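Hypothetical protein PAE2307 (Pyrobaculum aerophilum, PDB 1WVQ) probably acts as an adenosine-specific kinase of an ancient conserved family and carries a stably phosphorylated histidine. Local coordinates at residues Ile6-Ile11 against Lys121-Glu126; Asn20-Gln25 against Ala94-Val99; His27-Val32 against Phe52-Gly57; Ile112-Ala117 against Val135-Gly140. All coordinates share one frame; numbering follows the deposited sequence.

Interaction 1: Ile6-Ile11 against Lys121-Glu126; sequences IKFELI and KVIVAE
K7 to I11 and V122 to E126 pair as antiparallel neighbours. The axes of strands 7-11 and 121-126 come within 4.6 Å, with 152° between their N-to-C directions. Hydrogen-bonded pairs form at K7 with E126, E9 with V124 and I11 with V122, each closed by two N-H...O=C bonds. K7 N to E126 O is 2.9 Å and nearly straight. F8 with A125 and L10 with I123 are the non-hydrogen-bonded pairs between them. There the alpha carbons give CA-H...O contacts, such as A125 CA to K7 O at 3.3 Å.

Strand 7-13 is an outer strand of the chain's three-stranded antiparallel sheet. Strand 120-128 is the middle one and also bonds to strand 131-139.

F8, L10, I123 and A125 share one face. L10 CD2 lies 3.6 Å from I123 CG1, and the two side chains run side by side. The F8 ring meets A125 CB obliquely, 4.0 Å from its CE1. This face packs against other subunits, where F8 makes edge-to-face contacts with F8 of two neighbouring copies.

The other face carries K7, E9, I11, V122, V124 and E126. I11 CG1 is anti to the carbonyl carbon (chi1 -60°), which brings it to 4.1 Å from V124 CG2. I11 and V124 also touch helix 68-81. E9 OE2 and E126 OE1 are 3.9 Å apart, with carboxylate planes turned by 66°. Both form salt bridges to R132 NH1, which probably offsets their repulsion.

Interaction 2: Asn20-Gln25 against Ala94-Val99; sequences NVIIGQ and AWPINV
The amide of N20 lies against the ring of P96, and the two side chains cross at about a right angle. N20 CG is 3.5 Å from P96 CD, and N20 CB is 3.6 Å from P96 CG. The amide nitrogen joins in, with N20 ND2 also 3.5 Å from P96 CD. N20 CG stands beside its backbone N (chi1 -84°), and with this turn the CG-CD edge of P96 lies over one face of the amide.

The side chain of W95 starts away from the strand, but its CD1 still comes to 4.1 Å from N20 OD1. The indole and amide planes are 74° apart. The indole also packs on Y165 and on P44 of a neighbouring subunit.

Two residues along strand 20-25, I22 points the same way as N20. The I22 and V99 side chains cross obliquely, with I22 CD1 4.0 Å from V99 CG2. I22 CD1 also meets P96 CB at 4.3 Å.

The turn that offers P96 and V99 is held from within. N98 OD1 accepts from W95 N at 2.9 Å, with the donor above the carbonyl plane. N98 N in turn bonds to W95 O. This start of helix 96-104 covers the sheet face that carries N20 and I22. V21 and I23, on the opposite face, touch strand 120-128.

No hydrogen bond crosses between the segments. Shape fit, with a proline edge over an amide face and aliphatic tips beside it, rather than directional bonding between them, sets how this helix start sits on the strand.

Interaction 3: His27-Val32 against Phe52-Gly57; sequences HFIKTV and FCEASG
This is a buried aromatic packing contact beside the phosphohistidine site. The F52 ring, near the end of strand 47-53, fits into the turn that leads into helix 31-40. T31 sits over one face of that ring. Its CB is 3.9 Å from the ring centroid and only 3° off the normal, a clear CH-pi contact. T31 CG2 lies on the same face, 3.8 Å from F52 CD1, and the two side chains cross at about a right angle. F52 CG is anti to the backbone N (chi1 169°), which carries the ring out from the strand and under the threonine. The opposite face of the ring meets the backbone N of E54 toward its rim.

F28 O approaches the ring obliquely, 3.4 Å from F52 CE2. This carbonyl also accepts from T31 N at 3.0 Å, closing the type I beta turn from F28 to T31. T31 OG1 lies 2.8 Å from the same F28 O. The turn thus presents its carbonyl and its threonine to F52 together.

Further out, I29 and E54 run side by side, with I29 CD1 3.8 Å from E54 OE2. The acid is held elsewhere, since E54 OE1 makes a salt bridge with R62.

F28 N, A55 N and S56 OG each bond to a phosphoryl oxygen of the phosphonohistidine at position 85. F52 therefore lies between the two backbone segments that bind the phosphoryl group. Strand 60-65 flanks them through R62. L100 of a neighbouring subunit packs on H27, and its R155 on I29 and V32.

Interaction 4: Ile112-Ala117 against Val135-Gly140; sequences IFAATA and VGVVDG
T116 and D139 form a polar site at the ends of two strands from different sheets, next to the phosphohistidine of a neighbouring subunit. D139 OD1 accepts from T116 OG1 at 2.9 Å through its syn lone pair. The side chains come from opposite directions. T116 OG1 is anti to the backbone N (chi1 -170°), which turns it to the carboxylate; it is also bonded to N118 N. A water lies 2.7 Å from D139 OD2 and accepts from A115 N at 3.2 Å. Both carboxylate oxygens have a close polar neighbour.

Farther back the contact is apolar. V137 CG1 lies 3.9 Å from F113 CB, while V137 CG2 is 3.5 Å from F113 O and also meets A114 CB. F113 and A114 both face I23 in a classic beta bulge.

Strands 112-116 and 135-139 run at 14° to each other, their axes 7.1 Å apart at closest approach, so side chains and water span the gap. Strand 111-116 is an outer strand of the five-stranded sheet, next to strand 20-25. Strand 131-139 is an outer strand of the three-stranded sheet, next to strand 120-128.

Interaction 1 is partly buried, and its centre lies about 17 Å from the centre of the chain; the other three are buried, though interaction 3 is almost as far out. Interaction 1 joins strands within one sheet by backbone bonds. Interaction 4 links that sheet to the five-stranded one by side chains and water. They adjoin, since I123 O and K121 O reach V135 N and V138 N. Interaction 2 touches both: I23 meets V122, and V21 and I23 pair with strand 112-116. It is van der Waals packing, without hydrogen bonds across. Interaction 3, nested inside the loop closed by interaction 2, packs an aromatic ring. Interactions 3 and 4 both flank phosphohistidine groups, the latter one of another subunit.

Interaction 1: Ile6-Ile11 against Lys121-Glu126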
# COMPACT_ATOMS: atom_id res chain seq x y z
N ILE A 6 20.39 4.77 -32.29
CA ILE A 6 19.53 5.35 -31.27
C ILE A 6 19.47 6.88 -31.40
O ILE A 6 20.47 7.58 -31.24
CB ILE A 6 20.04 4.97 -29.87
CG1 ILE A 6 21.52 5.28 -29.76
CG2 ILE A 6 19.79 3.49 -29.62
CD1 ILE A 6 22.19 4.68 -28.56
N LYS A 7 18.27 7.38 -31.70
CA LYS A 7 18.05 8.81 -31.86
C LYS A 7 17.25 9.40 -30.70
O LYS A 7 16.23 8.86 -30.30
CB LYS A 7 17.29 9.09 -33.17
CG LYS A 7 18.17 9.13 -34.42
CD LYS A 7 18.30 7.79 -35.13
CE LYS A 7 19.15 7.94 -36.39
NZ LYS A 7 19.18 6.73 -37.26
N PHE A 8 17.73 10.52 -30.17
CA PHE A 8 17.06 11.20 -29.06
C PHE A 8 16.25 12.40 -29.55
O PHE A 8 16.73 13.21 -30.34
CB PHE A 8 18.08 11.65 -28.03
CG PHE A 8 18.81 10.52 -27.37
CD1 PHE A 8 18.13 9.64 -26.53
CD2 PHE A 8 20.16 10.32 -27.60
CE1 PHE A 8 18.79 8.58 -25.93
CE2 PHE A 8 20.84 9.25 -27.01
CZ PHE A 8 20.15 8.38 -26.17
N GLU A 9 15.01 12.49 -29.06
CA GLU A 9 14.07 13.56 -29.40
C GLU A 9 13.58 14.24 -28.12
O GLU A 9 13.49 13.59 -27.07
CB GLU A 9 12.84 12.97 -30.09
CG GLU A 9 12.77 13.05 -31.60
CD GLU A 9 11.48 12.44 -32.13
OE1 GLU A 9 10.38 12.82 -31.65
OE2 GLU A 9 11.55 11.58 -33.04
N LEU A 10 13.26 15.52 -28.22
CA LEU A 10 12.73 16.28 -27.08
C LEU A 10 11.29 16.68 -27.38
O LEU A 10 11.01 17.23 -28.44
CB LEU A 10 13.56 17.55 -26.81
CG LEU A 10 14.96 17.41 -26.22
CD1 LEU A 10 15.50 18.81 -25.91
CD2 LEU A 10 14.91 16.59 -24.95
N ILE A 11 10.39 16.40 -26.45
CA ILE A 11 8.98 16.73 -26.65
C ILE A 11 8.57 17.77 -25.61
O ILE A 11 8.69 17.54 -24.41
CB ILE A 11 8.08 15.49 -26.48
CG1 ILE A 11 8.45 14.42 -27.51
CG2 ILE A 11 6.62 15.89 -26.60
CD1 ILE A 11 8.24 14.84 -28.96
N LYS A 121 9.75 18.90 -20.40
CA LYS A 121 10.16 18.29 -21.66
C LYS A 121 10.30 16.80 -21.40
O LYS A 121 10.68 16.37 -20.31
CB LYS A 121 11.52 18.83 -22.13
CG LYS A 121 11.60 20.33 -22.31
CD LYS A 121 10.87 20.79 -23.55
CE LYS A 121 11.18 22.25 -23.85
NZ LYS A 121 10.55 22.68 -25.12
N VAL A 122 9.98 16.00 -22.41
CA VAL A 122 10.11 14.55 -22.30
C VAL A 122 11.17 14.14 -23.30
O VAL A 122 11.12 14.56 -24.46
CB VAL A 122 8.80 13.82 -22.67
CG1 VAL A 122 9.00 12.32 -22.58
CG2 VAL A 122 7.68 14.25 -21.75
N ILE A 123 12.14 13.36 -22.86
CA ILE A 123 13.20 12.89 -23.75
C ILE A 123 12.80 11.51 -24.25
O ILE A 123 12.59 10.59 -23.47
CB ILE A 123 14.56 12.78 -23.03
CG1 ILE A 123 14.92 14.12 -22.38
CG2 ILE A 123 15.64 12.38 -24.04
CD1 ILE A 123 16.16 14.05 -21.52
N VAL A 124 12.70 11.38 -25.57
CA VAL A 124 12.31 10.12 -26.18
C VAL A 124 13.42 9.55 -27.05
O VAL A 124 14.15 10.28 -27.71
CB VAL A 124 11.04 10.32 -27.04
CG1 VAL A 124 10.62 9.01 -27.69
CG2 VAL A 124 9.92 10.85 -26.16
N ALA A 125 13.54 8.23 -27.02
CA ALA A 125 14.53 7.55 -27.83
C ALA A 125 13.82 6.70 -28.87
O ALA A 125 12.88 5.97 -28.56
CB ALA A 125 15.42 6.67 -26.96
N GLU A 126 14.25 6.83 -30.12
CA GLU A 126 13.69 6.03 -31.20
C GLU A 126 14.86 5.15 -31.63
O GLU A 126 15.93 5.65 -31.97
CB GLU A 126 13.21 6.90 -32.36
CG GLU A 126 12.45 6.10 -33.41
CD GLU A 126 11.76 6.96 -34.45
OE1 GLU A 126 10.98 7.86 -34.06
OE2 GLU A 126 11.99 6.73 -35.66

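Interaction 2: Asn20-Gln25 against Ala94-Val99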
# COMPACT_ATOMS: atom_id res chain seq x y z
N ASN A 20 -2.35 20.26 -14.15
CA ASN A 20 -1.15 19.51 -13.79
C ASN A 20 -1.14 18.34 -14.74
O ASN A 20 -2.19 17.88 -15.18
CB ASN A 20 -1.21 18.99 -12.35
CG ASN A 20 -0.79 20.02 -11.33
OD1 ASN A 20 -1.57 20.87 -10.91
ND2 ASN A 20 0.47 19.95 -10.92
N VAL A 21 0.05 17.86 -15.06
CA VAL A 21 0.18 16.71 -15.94
C VAL A 21 0.90 15.60 -15.19
O VAL A 21 1.77 15.86 -14.36
CB VAL A 21 0.96 17.07 -17.24
CG1 VAL A 21 2.44 17.32 -16.92
CG2 VAL A 21 0.80 15.97 -18.28
N ILE A 22 0.49 14.36 -15.46
CA ILE A 22 1.09 13.18 -14.86
C ILE A 22 1.38 12.28 -16.06
O ILE A 22 0.47 11.98 -16.84
CB ILE A 22 0.12 12.47 -13.88
CG1 ILE A 22 -0.20 13.38 -12.70
CG2 ILE A 22 0.76 11.18 -13.36
CD1 ILE A 22 -1.32 12.87 -11.81
N ILE A 23 2.64 11.90 -16.22
CA ILE A 23 3.05 11.05 -17.33
C ILE A 23 3.71 9.80 -16.75
O ILE A 23 4.52 9.89 -15.83
CB ILE A 23 4.06 11.78 -18.25
CG1 ILE A 23 3.48 13.12 -18.69
CG2 ILE A 23 4.39 10.91 -19.47
CD1 ILE A 23 4.46 13.98 -19.47
N GLY A 24 3.34 8.64 -17.29
CA GLY A 24 3.92 7.40 -16.80
C GLY A 24 3.93 6.28 -17.81
O GLY A 24 3.72 6.48 -19.00
N GLN A 25 4.18 5.07 -17.32
CA GLN A 25 4.22 3.89 -18.17
C GLN A 25 3.45 2.78 -17.49
O GLN A 25 3.53 2.61 -16.27
CB GLN A 25 5.67 3.46 -18.39
CG GLN A 25 5.87 2.39 -19.47
CD GLN A 25 7.33 2.00 -19.59
OE1 GLN A 25 8.19 2.84 -19.88
NE2 GLN A 25 7.62 0.72 -19.36
N ALA A 94 -8.06 19.46 -8.91
CA ALA A 94 -7.44 18.42 -8.11
C ALA A 94 -5.94 18.55 -8.35
O ALA A 94 -5.52 18.95 -9.43
CB ALA A 94 -7.93 17.04 -8.56
N TRP A 95 -5.15 18.23 -7.34
CA TRP A 95 -3.70 18.29 -7.44
C TRP A 95 -3.17 16.86 -7.51
O TRP A 95 -3.84 15.92 -7.07
CB TRP A 95 -3.10 18.97 -6.21
CG TRP A 95 -3.29 20.45 -6.18
CD1 TRP A 95 -2.64 21.38 -6.95
CD2 TRP A 95 -4.18 21.18 -5.34
NE1 TRP A 95 -3.07 22.64 -6.63
CE2 TRP A 95 -4.02 22.55 -5.64
CE3 TRP A 95 -5.11 20.82 -4.35
CZ2 TRP A 95 -4.74 23.57 -5.00
CZ3 TRP A 95 -5.83 21.82 -3.71
CH2 TRP A 95 -5.64 23.18 -4.03
N PRO A 96 -1.96 16.67 -8.07
CA PRO A 96 -1.42 15.32 -8.15
C PRO A 96 -1.39 14.58 -6.81
O PRO A 96 -1.67 13.39 -6.77
CB PRO A 96 -0.03 15.55 -8.73
CG PRO A 96 -0.27 16.70 -9.67
CD PRO A 96 -1.14 17.62 -8.84
N ILE A 97 -1.07 15.27 -5.72
CA ILE A 97 -1.04 14.58 -4.43
C ILE A 97 -2.39 14.00 -4.04
O ILE A 97 -2.46 13.09 -3.21
CB ILE A 97 -0.51 15.48 -3.26
CG1 ILE A 97 -1.36 16.74 -3.11
CG2 ILE A 97 0.96 15.79 -3.48
CD1 ILE A 97 -1.03 17.55 -1.85
N ASN A 98 -3.47 14.50 -4.64
CA ASN A 98 -4.80 13.98 -4.33
C ASN A 98 -5.08 12.65 -5.02
O ASN A 98 -5.97 11.92 -4.60
CB ASN A 98 -5.91 14.95 -4.78
CG ASN A 98 -5.82 16.32 -4.13
OD1 ASN A 98 -6.08 17.34 -4.77
ND2 ASN A 98 -5.43 16.33 -2.87
N VAL A 99 -4.32 12.33 -6.07
CA VAL A 99 -4.56 11.10 -6.83
C VAL A 99 -3.37 10.18 -7.08
O VAL A 99 -3.55 9.05 -7.53
CB VAL A 99 -5.16 11.44 -8.22
CG1 VAL A 99 -6.44 12.25 -8.06
CG2 VAL A 99 -4.15 12.23 -9.05

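Interaction 3: His27-Val32 against Phe52-Gly57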
# COMPACT_ATOMS: atom_id res chain seq x y z
N HIS A 27 0.87 -0.94 -18.89
CA HIS A 27 0.79 -2.06 -19.83
C HIS A 27 -0.63 -2.59 -19.78
O HIS A 27 -1.33 -2.41 -18.79
CB HIS A 27 1.79 -3.17 -19.46
CG HIS A 27 1.34 -4.04 -18.33
ND1 HIS A 27 1.33 -3.62 -17.02
CD2 HIS A 27 0.90 -5.32 -18.31
CE1 HIS A 27 0.91 -4.60 -16.24
NE2 HIS A 27 0.65 -5.65 -17.00
N PHE A 28 -1.07 -3.22 -20.87
CA PHE A 28 -2.41 -3.80 -20.97
C PHE A 28 -3.50 -2.74 -21.15
O PHE A 28 -3.52 -1.71 -20.48
CB PHE A 28 -2.69 -4.67 -19.74
CG PHE A 28 -3.95 -5.48 -19.85
CD1 PHE A 28 -4.28 -6.14 -21.04
CD2 PHE A 28 -4.79 -5.63 -18.75
CE1 PHE A 28 -5.42 -6.93 -21.12
CE2 PHE A 28 -5.94 -6.42 -18.83
CZ PHE A 28 -6.25 -7.07 -20.01
N ILE A 29 -4.41 -3.03 -22.07
CA ILE A 29 -5.50 -2.13 -22.42
C ILE A 29 -6.37 -1.69 -21.25
O ILE A 29 -6.92 -0.60 -21.26
CB ILE A 29 -6.36 -2.78 -23.54
CG1 ILE A 29 -7.10 -1.70 -24.33
CG2 ILE A 29 -7.33 -3.78 -22.94
CD1 ILE A 29 -7.75 -2.23 -25.60
N LYS A 30 -6.49 -2.53 -20.22
CA LYS A 30 -7.32 -2.19 -19.07
C LYS A 30 -6.79 -0.94 -18.35
O LYS A 30 -7.50 -0.33 -17.56
CB LYS A 30 -7.40 -3.37 -18.10
CG LYS A 30 -8.49 -3.23 -17.04
CD LYS A 30 -8.85 -4.58 -16.40
CE LYS A 30 -7.76 -5.11 -15.47
NZ LYS A 30 -7.74 -4.39 -14.17
N THR A 31 -5.55 -0.55 -18.63
CA THR A 31 -4.96 0.63 -18.02
C THR A 31 -5.85 1.87 -18.12
O THR A 31 -6.03 2.60 -17.15
CB THR A 31 -3.59 0.97 -18.67
OG1 THR A 31 -2.64 -0.05 -18.34
CG2 THR A 31 -3.07 2.32 -18.18
N VAL A 32 -6.41 2.10 -19.31
CA VAL A 32 -7.24 3.28 -19.50
C VAL A 32 -8.45 3.33 -18.57
O VAL A 32 -8.76 4.38 -18.02
CB VAL A 32 -7.70 3.41 -20.98
CG1 VAL A 32 -8.73 2.37 -21.32
CG2 VAL A 32 -8.24 4.81 -21.23
N PHE A 52 -3.81 6.63 -23.17
CA PHE A 52 -2.85 5.53 -23.02
C PHE A 52 -2.44 4.97 -24.38
O PHE A 52 -3.28 4.71 -25.23
CB PHE A 52 -3.49 4.42 -22.17
CG PHE A 52 -2.72 3.13 -22.15
CD1 PHE A 52 -1.48 3.05 -21.54
CD2 PHE A 52 -3.26 1.98 -22.72
CE1 PHE A 52 -0.79 1.83 -21.48
CE2 PHE A 52 -2.58 0.76 -22.67
CZ PHE A 52 -1.35 0.69 -22.05
N CYS A 53 -1.14 4.78 -24.57
CA CYS A 53 -0.62 4.25 -25.82
C CYS A 53 -0.59 2.73 -25.85
O CYS A 53 0.35 2.11 -25.34
CB CYS A 53 0.79 4.78 -26.08
SG CYS A 53 0.87 6.55 -26.44
N GLU A 54 -1.61 2.12 -26.44
CA GLU A 54 -1.67 0.67 -26.57
C GLU A 54 -0.49 0.34 -27.48
O GLU A 54 -0.38 0.88 -28.58
CB GLU A 54 -3.00 0.27 -27.22
CG GLU A 54 -3.10 -1.18 -27.62
CD GLU A 54 -4.43 -1.51 -28.26
OE1 GLU A 54 -4.98 -0.65 -28.98
OE2 GLU A 54 -4.93 -2.64 -28.06
N ALA A 55 0.39 -0.55 -27.03
CA ALA A 55 1.60 -0.87 -27.78
C ALA A 55 1.56 -2.06 -28.74
O ALA A 55 2.55 -2.33 -29.42
CB ALA A 55 2.78 -1.02 -26.83
N SER A 56 0.44 -2.77 -28.77
CA SER A 56 0.27 -3.91 -29.66
C SER A 56 -1.18 -3.90 -30.14
O SER A 56 -1.89 -2.93 -29.91
CB SER A 56 0.61 -5.22 -28.94
OG SER A 56 -0.21 -5.42 -27.81
N GLY A 57 -1.62 -4.96 -30.80
CA GLY A 57 -2.98 -4.98 -31.29
C GLY A 57 -3.21 -3.83 -32.26
O GLY A 57 -2.40 -3.60 -33.15

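Interaction 4: Ile112-Ala117 against Val135-Gly140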
# COMPACT_ATOMS: atom_id res chain seq x y z
N ILE A 112 6.04 6.24 -13.13
CA ILE A 112 5.45 7.58 -13.19
C ILE A 112 6.66 8.48 -13.42
O ILE A 112 7.48 8.65 -12.53
CB ILE A 112 4.73 7.97 -11.88
CG1 ILE A 112 3.53 7.05 -11.65
CG2 ILE A 112 4.28 9.43 -11.97
CD1 ILE A 112 2.74 7.37 -10.39
N PHE A 113 6.77 9.02 -14.63
CA PHE A 113 7.90 9.86 -15.02
C PHE A 113 7.85 11.27 -14.45
O PHE A 113 8.89 11.88 -14.19
CB PHE A 113 7.99 9.96 -16.55
CG PHE A 113 8.19 8.64 -17.24
CD1 PHE A 113 9.38 7.92 -17.06
CD2 PHE A 113 7.21 8.11 -18.08
CE1 PHE A 113 9.58 6.70 -17.70
CE2 PHE A 113 7.41 6.89 -18.73
CZ PHE A 113 8.60 6.19 -18.54
N ALA A 114 6.65 11.80 -14.26
CA ALA A 114 6.50 13.14 -13.75
C ALA A 114 5.09 13.49 -13.32
O ALA A 114 4.12 12.95 -13.84
CB ALA A 114 6.96 14.15 -14.81
N ALA A 115 5.01 14.39 -12.35
CA ALA A 115 3.75 14.92 -11.83
C ALA A 115 4.16 16.37 -11.61
O ALA A 115 4.93 16.67 -10.71
CB ALA A 115 3.38 14.26 -10.51
N THR A 116 3.65 17.27 -12.45
CA THR A 116 4.08 18.65 -12.33
C THR A 116 3.18 19.64 -13.06
O THR A 116 2.30 19.27 -13.83
CB THR A 116 5.51 18.79 -12.88
OG1 THR A 116 6.06 20.07 -12.57
CG2 THR A 116 5.51 18.60 -14.40
N ALA A 117 3.43 20.92 -12.81
CA ALA A 117 2.70 21.99 -13.45
C ALA A 117 3.72 22.96 -14.04
O ALA A 117 3.36 24.02 -14.55
CB ALA A 117 1.80 22.71 -12.44
N VAL A 135 13.21 8.13 -22.22
CA VAL A 135 14.51 8.11 -21.57
C VAL A 135 14.42 8.82 -20.22
O VAL A 135 14.98 8.37 -19.23
CB VAL A 135 15.59 8.82 -22.43
CG1 VAL A 135 16.88 8.99 -21.63
CG2 VAL A 135 15.85 8.01 -23.69
N GLY A 136 13.69 9.93 -20.21
CA GLY A 136 13.54 10.69 -18.98
C GLY A 136 12.76 11.96 -19.22
O GLY A 136 12.15 12.13 -20.28
N VAL A 137 12.78 12.85 -18.24
CA VAL A 137 12.07 14.12 -18.36
C VAL A 137 12.92 15.24 -17.79
O VAL A 137 13.86 15.00 -17.02
CB VAL A 137 10.74 14.11 -17.57
CG1 VAL A 137 9.81 13.03 -18.10
CG2 VAL A 137 11.01 13.90 -16.09
N VAL A 138 12.59 16.46 -18.19
CA VAL A 138 13.26 17.65 -17.70
C VAL A 138 12.13 18.43 -17.05
O VAL A 138 11.37 19.12 -17.72
CB VAL A 138 13.88 18.47 -18.85
CG1 VAL A 138 14.55 19.71 -18.29
CG2 VAL A 138 14.90 17.61 -19.61
N ASP A 139 12.02 18.27 -15.73
CA ASP A 139 10.96 18.89 -14.94
C ASP A 139 11.41 20.22 -14.37
O ASP A 139 12.20 20.26 -13.42
CB ASP A 139 10.57 17.93 -13.80
CG ASP A 139 9.28 18.32 -13.11
OD1 ASP A 139 8.81 19.47 -13.27
OD2 ASP A 139 8.73 17.46 -12.38
N GLY A 140 10.92 21.31 -14.95
CA GLY A 140 11.29 22.62 -14.45
C GLY A 140 12.74 22.99 -14.67
O GLY A 140 13.40 22.47 -15.57
O HOH W 1 7.96 15.07 -11.26